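Local coordinates for protein alpha,alpha-trehalose-phosphate synthase (UDP-forming) (Burkholderia multivorans, PDB 5UOF) that belongs to glycosyltransferase family 20 and is built as a two-domain enzyme of the GT-B clan, at residues G31-T43 with L450-R462. Numbering follows the deposited sequence. Where two conformers were deposited one is given.
With EDO (1,2-ethanediol), chain Q; EDO (1,2-ethanediol), chain K.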
loop_
_atom_site.group_PDB
_atom_site.type_symbol
_atom_site.label_atom_id
_atom_site.label_comp_id
_atom_site.label_asym_id
_atom_site.label_seq_id
_atom_site.Cartn_x
_atom_site.Cartn_y
_atom_site.Cartn_z
ATOM N N GLY A 31 -5.983 1.927 28.386
ATOM C CA GLY A 31 -7.124 1.163 27.927
ATOM C C GLY A 31 -8.293 2.059 27.550
ATOM O O GLY A 31 -8.308 3.266 27.797
ATOM N N LEU A 32 -9.293 1.430 26.932
ATOM C CA LEU A 32 -10.470 2.182 26.516
ATOM C C LEU A 32 -11.249 2.699 27.716
ATOM O O LEU A 32 -11.862 3.770 27.642
ATOM C CB LEU A 32 -11.360 1.311 25.627
ATOM C CG LEU A 32 -12.584 1.993 25.011
ATOM C CD1 LEU A 32 -12.175 3.060 24.010
ATOM C CD2 LEU A 32 -13.487 0.968 24.344
ATOM N N ALA A 33 -11.207 1.970 28.833
ATOM C CA ALA A 33 -11.981 2.351 30.010
ATOM C C ALA A 33 -11.625 3.759 30.478
ATOM O O ALA A 33 -12.513 4.562 30.787
ATOM C CB ALA A 33 -11.760 1.336 31.135
ATOM N N VAL A 34 -10.330 4.081 30.545
ATOM C CA VAL A 34 -9.968 5.414 31.018
ATOM C C VAL A 34 -10.410 6.471 30.009
ATOM O O VAL A 34 -10.738 7.605 30.388
ATOM C CB VAL A 34 -8.459 5.495 31.331
ATOM C CG1 VAL A 34 -7.638 5.294 30.082
ATOM C CG2 VAL A 34 -8.114 6.825 31.982
ATOM N N GLY A 35 -10.484 6.111 28.724
ATOM C CA GLY A 35 -10.959 7.054 27.726
ATOM C C GLY A 35 -12.439 7.378 27.822
ATOM O O GLY A 35 -12.842 8.512 27.558
ATOM N N VAL A 36 -13.269 6.412 28.206
ATOM C CA VAL A 36 -14.717 6.605 28.131
ATOM C C VAL A 36 -15.415 6.637 29.478
ATOM O O VAL A 36 -16.617 6.946 29.515
ATOM C CB VAL A 36 -15.385 5.532 27.250
ATOM C CG1 VAL A 36 -14.803 5.555 25.828
ATOM C CG2 VAL A 36 -15.256 4.164 27.903
ATOM N N MET A 37 -14.741 6.304 30.578
ATOM C CA MET A 37 -15.500 6.072 31.807
ATOM C C MET A 37 -16.142 7.357 32.320
ATOM O O MET A 37 -17.292 7.336 32.786
ATOM C CB MET A 37 -14.615 5.438 32.875
ATOM C CG MET A 37 -15.381 4.974 34.110
ATOM S SD MET A 37 -16.734 3.833 33.731
ATOM C CE MET A 37 -15.852 2.428 33.054
ATOM N N ASP A 38 -15.429 8.487 32.230
ATOM C CA ASP A 38 -15.994 9.753 32.694
ATOM C C ASP A 38 -17.294 10.080 31.968
ATOM O O ASP A 38 -18.235 10.609 32.573
ATOM C CB ASP A 38 -14.989 10.887 32.510
ATOM C CG ASP A 38 -13.987 10.976 33.648
ATOM O OD1 ASP A 38 -14.045 10.128 34.566
ATOM O OD2 ASP A 38 -13.144 11.899 33.626
ATOM N N ALA A 39 -17.360 9.784 30.663
ATOM C CA ALA A 39 -18.577 10.041 29.902
ATOM C C ALA A 39 -19.678 9.052 30.265
ATOM O O ALA A 39 -20.856 9.425 30.351
ATOM C CB ALA A 39 -18.279 9.988 28.404
ATOM N N LEU A 40 -19.327 7.781 30.471
ATOM C CA LEU A 40 -20.340 6.819 30.912
ATOM C C LEU A 40 -20.888 7.191 32.284
ATOM O O LEU A 40 -22.104 7.138 32.514
ATOM C CB LEU A 40 -19.767 5.404 30.934
ATOM C CG LEU A 40 -19.472 4.778 29.565
ATOM C CD1 LEU A 40 -18.658 3.512 29.741
ATOM C CD2 LEU A 40 -20.771 4.485 28.814
ATOM N N GLN A 41 -19.998 7.570 33.212
ATOM C CA GLN A 41 -20.440 7.945 34.554
ATOM C C GLN A 41 -21.322 9.185 34.514
ATOM O O GLN A 41 -22.349 9.254 35.198
ATOM C CB GLN A 41 -19.235 8.192 35.459
ATOM C CG GLN A 41 -18.473 6.955 35.885
ATOM C CD GLN A 41 -17.156 7.306 36.570
ATOM O OE1 GLN A 41 -16.504 6.451 37.174
ATOM N NE2 GLN A 41 -16.761 8.574 36.475
ATOM N N GLU A 42 -20.930 10.178 33.717
ATOM C CA GLU A 42 -21.654 11.443 33.667
ATOM C C GLU A 42 -23.063 11.264 33.104
ATOM O O GLU A 42 -24.010 11.909 33.577
ATOM C CB GLU A 42 -20.852 12.437 32.832
ATOM C CG GLU A 42 -21.527 13.750 32.533
ATOM C CD GLU A 42 -20.683 14.607 31.608
ATOM O OE1 GLU A 42 -19.494 14.272 31.415
ATOM O OE2 GLU A 42 -21.201 15.607 31.068
ATOM N N THR A 43 -23.220 10.395 32.100
ATOM C CA THR A 43 -24.499 10.197 31.418
ATOM C C THR A 43 -25.304 9.019 31.950
ATOM O O THR A 43 -26.395 8.763 31.433
ATOM C CB THR A 43 -24.278 10.005 29.911
ATOM O OG1 THR A 43 -23.595 8.765 29.678
ATOM C CG2 THR A 43 -23.457 11.154 29.339
ATOM N N LEU A 450 -6.223 13.157 26.805
ATOM C CA LEU A 450 -7.242 12.153 26.503
ATOM C C LEU A 450 -8.659 12.712 26.620
ATOM O O LEU A 450 -9.579 12.219 25.948
ATOM C CB LEU A 450 -7.059 10.947 27.426
ATOM C CG LEU A 450 -7.999 9.748 27.265
ATOM C CD1 LEU A 450 -8.028 9.271 25.805
ATOM C CD2 LEU A 450 -7.521 8.608 28.163
ATOM N N SER A 451 -8.864 13.739 27.459
ATOM C CA SER A 451 -10.204 14.297 27.583
ATOM C C SER A 451 -10.653 15.002 26.308
ATOM O O SER A 451 -11.861 15.126 26.077
ATOM C CB SER A 451 -10.278 15.267 28.768
ATOM O OG SER A 451 -9.700 16.516 28.440
ATOM N N VAL A 452 -9.717 15.455 25.468
ATOM C CA VAL A 452 -10.104 16.111 24.222
ATOM C C VAL A 452 -10.785 15.114 23.287
ATOM O O VAL A 452 -11.839 15.404 22.717
ATOM C CB VAL A 452 -8.886 16.784 23.563
ATOM C CG1 VAL A 452 -9.283 17.439 22.235
ATOM C CG2 VAL A 452 -8.290 17.822 24.530
ATOM N N TRP A 453 -10.202 13.922 23.134
ATOM C CA TRP A 453 -10.839 12.864 22.346
ATOM C C TRP A 453 -12.248 12.587 22.839
ATOM O O TRP A 453 -13.219 12.621 22.073
ATOM C CB TRP A 453 -9.982 11.599 22.426
ATOM C CG TRP A 453 -10.522 10.366 21.764
ATOM C CD1 TRP A 453 -10.542 10.089 20.424
ATOM C CD2 TRP A 453 -11.043 9.201 22.421
ATOM N NE1 TRP A 453 -11.078 8.838 20.207
ATOM C CE2 TRP A 453 -11.368 8.265 21.417
ATOM C CE3 TRP A 453 -11.262 8.859 23.761
ATOM C CZ2 TRP A 453 -11.911 7.019 21.708
ATOM C CZ3 TRP A 453 -11.793 7.620 24.047
ATOM C CH2 TRP A 453 -12.120 6.715 23.027
ATOM N N ARG A 454 -12.374 12.317 24.135
ATOM C CA ARG A 454 -13.667 11.980 24.702
ATOM C C ARG A 454 -14.663 13.122 24.528
ATOM O O ARG A 454 -15.782 12.926 24.031
ATOM C CB ARG A 454 -13.484 11.634 26.178
ATOM C CG ARG A 454 -14.771 11.620 26.947
ATOM C CD ARG A 454 -14.553 11.137 28.372
ATOM N NE ARG A 454 -13.842 12.098 29.202
ATOM C CZ ARG A 454 -12.595 11.936 29.635
ATOM N NH1 ARG A 454 -11.903 10.848 29.315
ATOM N NH2 ARG A 454 -12.041 12.868 30.392
ATOM N N ASP A 455 -14.267 14.330 24.930
ATOM C CA ASP A 455 -15.206 15.446 24.990
ATOM C C ASP A 455 -15.635 15.901 23.602
ATOM O O ASP A 455 -16.815 16.212 23.390
ATOM C CB ASP A 455 -14.588 16.614 25.753
ATOM C CG ASP A 455 -14.501 16.357 27.243
ATOM O OD1 ASP A 455 -15.244 15.487 27.753
ATOM O OD2 ASP A 455 -13.687 17.030 27.902
ATOM N N THR A 456 -14.702 15.958 22.641
ATOM C CA THR A 456 -15.064 16.442 21.311
ATOM C C THR A 456 -15.908 15.418 20.562
ATOM O O THR A 456 -16.840 15.782 19.839
ATOM C CB THR A 456 -13.809 16.807 20.516
ATOM O OG1 THR A 456 -12.955 15.668 20.421
ATOM C CG2 THR A 456 -13.048 17.929 21.222
ATOM N N PHE A 457 -15.608 14.125 20.731
ATOM C CA PHE A 457 -16.416 13.127 20.039
ATOM C C PHE A 457 -17.830 13.102 20.606
ATOM O O PHE A 457 -18.811 13.121 19.854
ATOM C CB PHE A 457 -15.775 11.739 20.117
ATOM C CG PHE A 457 -16.337 10.771 19.107
ATOM C CD1 PHE A 457 -17.561 10.153 19.314
ATOM C CD2 PHE A 457 -15.650 10.500 17.935
ATOM C CE1 PHE A 457 -18.089 9.277 18.374
ATOM C CE2 PHE A 457 -16.163 9.625 16.991
ATOM C CZ PHE A 457 -17.392 9.008 17.207
ATOM N N VAL A 458 -17.956 13.104 21.936
ATOM C CA VAL A 458 -19.287 13.103 22.544
ATOM C C VAL A 458 -20.053 14.365 22.157
ATOM O O VAL A 458 -21.260 14.319 21.893
ATOM C CB VAL A 458 -19.176 12.939 24.071
ATOM C CG1 VAL A 458 -20.534 13.199 24.738
ATOM C CG2 VAL A 458 -18.667 11.544 24.412
ATOM N N ALA A 459 -19.361 15.509 22.093
ATOM C CA ALA A 459 -20.015 16.749 21.682
ATOM C C ALA A 459 -20.532 16.660 20.254
ATOM O O ALA A 459 -21.599 17.198 19.937
ATOM C CB ALA A 459 -19.057 17.930 21.822
ATOM N N ASP A 460 -19.789 15.995 19.368
ATOM C CA ASP A 460 -20.268 15.858 17.997
ATOM C C ASP A 460 -21.486 14.943 17.927
ATOM O O ASP A 460 -22.398 15.191 17.135
ATOM C CB ASP A 460 -19.143 15.367 17.086
ATOM C CG ASP A 460 -18.111 16.459 16.797
ATOM O OD1 ASP A 460 -18.373 17.630 17.148
ATOM O OD2 ASP A 460 -17.038 16.153 16.228
ATOM N N LEU A 461 -21.532 13.893 18.754
ATOM C CA LEU A 461 -22.749 13.085 18.839
ATOM C C LEU A 461 -23.922 13.918 19.334
ATOM O O LEU A 461 -25.039 13.820 18.809
ATOM C CB LEU A 461 -22.528 11.889 19.762
ATOM C CG LEU A 461 -21.718 10.723 19.207
ATOM C CD1 LEU A 461 -21.432 9.728 20.306
ATOM C CD2 LEU A 461 -22.476 10.064 18.058
ATOM N N ARG A 462 -23.688 14.747 20.351
ATOM C CA ARG A 462 -24.764 15.594 20.844
ATOM C C ARG A 462 -25.207 16.598 19.789
ATOM O O ARG A 462 -26.391 16.949 19.730
ATOM C CB ARG A 462 -24.324 16.295 22.130
ATOM C CG ARG A 462 -24.194 15.336 23.287
ATOM C CD ARG A 462 -23.629 15.985 24.539
ATOM N NE ARG A 462 -23.646 15.047 25.659
ATOM C CZ ARG A 462 -22.839 15.118 26.714
ATOM N NH1 ARG A 462 -21.932 16.082 26.802
ATOM N NH2 ARG A 462 -22.933 14.213 27.679
HETATM C C1 EDO Q . -18.780 14.704 28.240
HETATM O O1 EDO Q . -17.955 15.615 27.503
HETATM C C2 EDO Q . -17.989 13.454 28.595
HETATM O O2 EDO Q . -17.293 13.612 29.841
HETATM C C1 EDO K . -8.375 5.335 25.364
HETATM O O1 EDO K . -7.024 4.986 25.679
HETATM C C2 EDO K . -8.750 4.707 24.027
HETATM O O2 EDO K . -8.217 3.375 23.947
HETATM O O HOH W 1 -12.325 14.797 32.573
#
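Leu450 starts the contact by laying its CD2 methyl 3.8 Å from Val34 CG1 and equally near the CA of Gly35, where no side chain keeps the two helices apart. One turn on, Trp453 presents the benzo end of its indole: CG stands anti to the backbone N (chi1 176°), which carries CZ3 to 3.8 Å from Gly35 O, near the ring plane, while CH2 meets Leu32 CD1 and Val36 CG1 obliquely. Arg454 bends at chi3 and sends NH1 to Gly35 O, 3.1 Å away. This bond is nearly straight (170° at the hydrogen) and lies in the guanidinium plane, yet NH1 sits above the carbonyl plane. It engages a carbonyl at the kink, where Ala39 N makes no bond to the preceding turn. Asp38 OD2 lies over one guanidinium face, 3.6 Å from Arg454 NH2, so that attraction is purely electrostatic; a water also links the two, weakly on the arginine side, and NH2 also hydrogen-bonds to Tyr238 OH. An ethanediol, probably from the crystallisation liquor, bridges Asp455 OD1 and Glu42 OE1. Val458 CG2 reaches Ala39 CB at 4.3 Å, and its CG1 lies over the centre of one face of the Arg462 guanidinium, whose NH2 ends 3.5 Å from Thr43 CG2. The helices cross at -47°; helix 32-43 packs on strand 12-16, while Trp453 meets Trp137 and Phe162 of the same Rossmann-like N-terminal sheet, as is characteristic of GT-B enzymes, whose C-terminal helix returns to that domain.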